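Local coordinates for hexapeptide transferase family protein (Anaplasma phagocytophilum, PDB 3IXC) that is probably a metal-binding transferase of the hexapeptide-repeat family, folded as a left-handed beta helix that assembles into a trimer with magnesium bound, at residues A[138-141]-A[142-145]. Residues are numbered along the deposited sequence; the frame is centred on the assembly and turned at random. Where two conformers were deposited one is given.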
ATOM      1  N   MET A 138     -18.422   8.304  -7.575  1.00  8.86           N
ATOM      2  CA  MET A 138     -17.379   8.382  -6.556  1.00  8.81           C
ATOM      3  C   MET A 138     -17.428   7.251  -5.544  1.00  8.84           C
ATOM      4  O   MET A 138     -18.508   6.793  -5.170  1.00  8.82           O
ATOM      5  CB  MET A 138     -17.445   9.730  -5.825  1.00  9.45           C
ATOM      6  CG  MET A 138     -16.332   9.922  -4.806  1.00  9.97           C
ATOM      7  SD  MET A 138     -16.053  11.631  -4.324  1.00 17.68           S
ATOM      8  CE  MET A 138     -17.528  11.987  -3.473  1.00 12.67           C
ATOM      9  N   LEU A 139     -16.236   6.826  -5.125  1.00  8.59           N
ATOM     10  CA  LEU A 139     -16.067   5.865  -4.058  0.50  8.70           C
ATOM     11  C   LEU A 139     -15.358   6.582  -2.909  1.00  8.81           C
ATOM     12  O   LEU A 139     -14.330   7.237  -3.125  1.00  9.51           O
ATOM     13  CB  LEU A 139     -15.225   4.704  -4.584  0.50  8.82           C
ATOM     14  CG  LEU A 139     -15.230   3.356  -3.879  0.50  8.12           C
ATOM     15  CD1 LEU A 139     -16.639   2.793  -3.780  0.50  7.28           C
ATOM     16  CD2 LEU A 139     -14.309   2.406  -4.632  0.50  7.40           C
ATOM     17  N   ALA A 140     -15.906   6.471  -1.698  1.00  8.13           N
ATOM     18  CA  ALA A 140     -15.276   7.070  -0.516  1.00  8.45           C
ATOM     19  C   ALA A 140     -13.932   6.411  -0.239  1.00  8.42           C
ATOM     20  O   ALA A 140     -13.713   5.254  -0.619  1.00  8.91           O
ATOM     21  CB  ALA A 140     -16.166   6.912   0.696  1.00  8.37           C
ATOM     22  N   ALA A 141     -13.054   7.137   0.454  1.00  8.78           N
ATOM     23  CA  ALA A 141     -11.794   6.567   0.934  1.00  8.57           C
ATOM     24  C   ALA A 141     -12.037   5.239   1.647  1.00  8.36           C
ATOM     25  O   ALA A 141     -13.017   5.083   2.382  1.00  8.83           O
ATOM     26  CB  ALA A 141     -11.095   7.532   1.872  1.00  8.87           C
ATOM     27  N   GLY A 142     -11.145   4.283   1.403  1.00  8.77           N
ATOM     28  CA  GLY A 142     -11.157   3.018   2.136  1.00  9.13           C
ATOM     29  C   GLY A 142     -12.264   2.060   1.744  1.00  9.26           C
ATOM     30  O   GLY A 142     -12.576   1.142   2.503  1.00 10.29           O
ATOM     31  N   SER A 143     -12.851   2.258   0.565  1.00  9.19           N
ATOM     32  CA  SER A 143     -13.936   1.386   0.113  1.00  9.39           C
ATOM     33  C   SER A 143     -13.424   0.094  -0.505  1.00  9.34           C
ATOM     34  O   SER A 143     -12.288   0.031  -0.975  1.00  9.78           O
ATOM     35  CB  SER A 143     -14.798   2.085  -0.929  1.00  9.78           C
ATOM     36  OG  SER A 143     -15.410   3.251  -0.408  1.00 10.60           O
ATOM     37  N   LEU A 144     -14.285  -0.922  -0.494  1.00  8.77           N
ATOM     38  CA  LEU A 144     -14.020  -2.192  -1.165  0.50  8.96           C
ATOM     39  C   LEU A 144     -15.181  -2.466  -2.114  1.00  8.74           C
ATOM     40  O   LEU A 144     -16.243  -2.940  -1.683  1.00  9.09           O
ATOM     41  CB  LEU A 144     -13.878  -3.322  -0.135  0.50  8.96           C
ATOM     42  CG  LEU A 144     -13.842  -4.773  -0.640  0.50  9.36           C
ATOM     43  CD1 LEU A 144     -12.687  -4.983  -1.601  0.50  9.68           C
ATOM     44  CD2 LEU A 144     -13.767  -5.761   0.514  0.50  9.78           C
ATOM     45  N   LEU A 145     -14.992  -2.142  -3.393  1.00  8.96           N
ATOM     46  CA  LEU A 145     -16.043  -2.330  -4.394  1.00  8.71           C
ATOM     47  C   LEU A 145     -15.907  -3.723  -4.985  1.00  9.45           C
ATOM     48  O   LEU A 145     -14.933  -4.016  -5.686  1.00  9.21           O
ATOM     49  CB  LEU A 145     -15.957  -1.255  -5.490  1.00  9.20           C
ATOM     50  CG  LEU A 145     -17.100  -1.246  -6.521  1.00  8.88           C
ATOM     51  CD1 LEU A 145     -18.449  -0.986  -5.853  1.00 10.49           C
ATOM     52  CD2 LEU A 145     -16.838  -0.206  -7.606  1.00 11.08           C
TER
HETATM   53  O   HOH W   1     -15.472   3.521   2.916  1.00 14.83           O
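Leu139 and Ser143 face each other across the inside of a tight corner, and the hydroxyl of Ser143 turns back onto the carbonyl of Ala140, three residues earlier. With chi1 at -61° its OG lies beside its own backbone N and donates to Ala140 O at 2.6 Å. It reaches that carbonyl from off the plane, with a C=O...OG angle of 125°. The same oxygen also takes the weak bond from Ser143 N (3.3 Å to Ala140 O) that closes the type II turn from Ala140 to Ser143, so backbone and side chain of one serine both hold it. Gly142 supplies the positive phi of the turn. A water donates to Ala141 O at 3.0 Å and, weakly, to Ser143 OG.

Beside the hydroxyl, the branch of Leu139 is turned toward Ser143: its CG comes to 3.2 Å from Ser143 CB, shorter than usual carbon contact and doubtful, since Leu139 was modelled in two conformers. An extended chi1 (-161°) carries this branch across the corner, and CD2 goes on to meet Leu145 CB at 4.1 Å, the two leucines running at a slant to one another.

The corner joins strand 138-139 to strand 144-145 on two faces of the left-handed beta helix. Both leucines point into its interior, packing on Val127 of the preceding coil and on Trp157 and Ala162 beyond. Gly142 O accepts from Arg160 NH1 of its own chain and weakly from Arg160 NH2 of a second subunit; with Ala141 resting on Met128 of that subunit, this places the turn at the trimer interface.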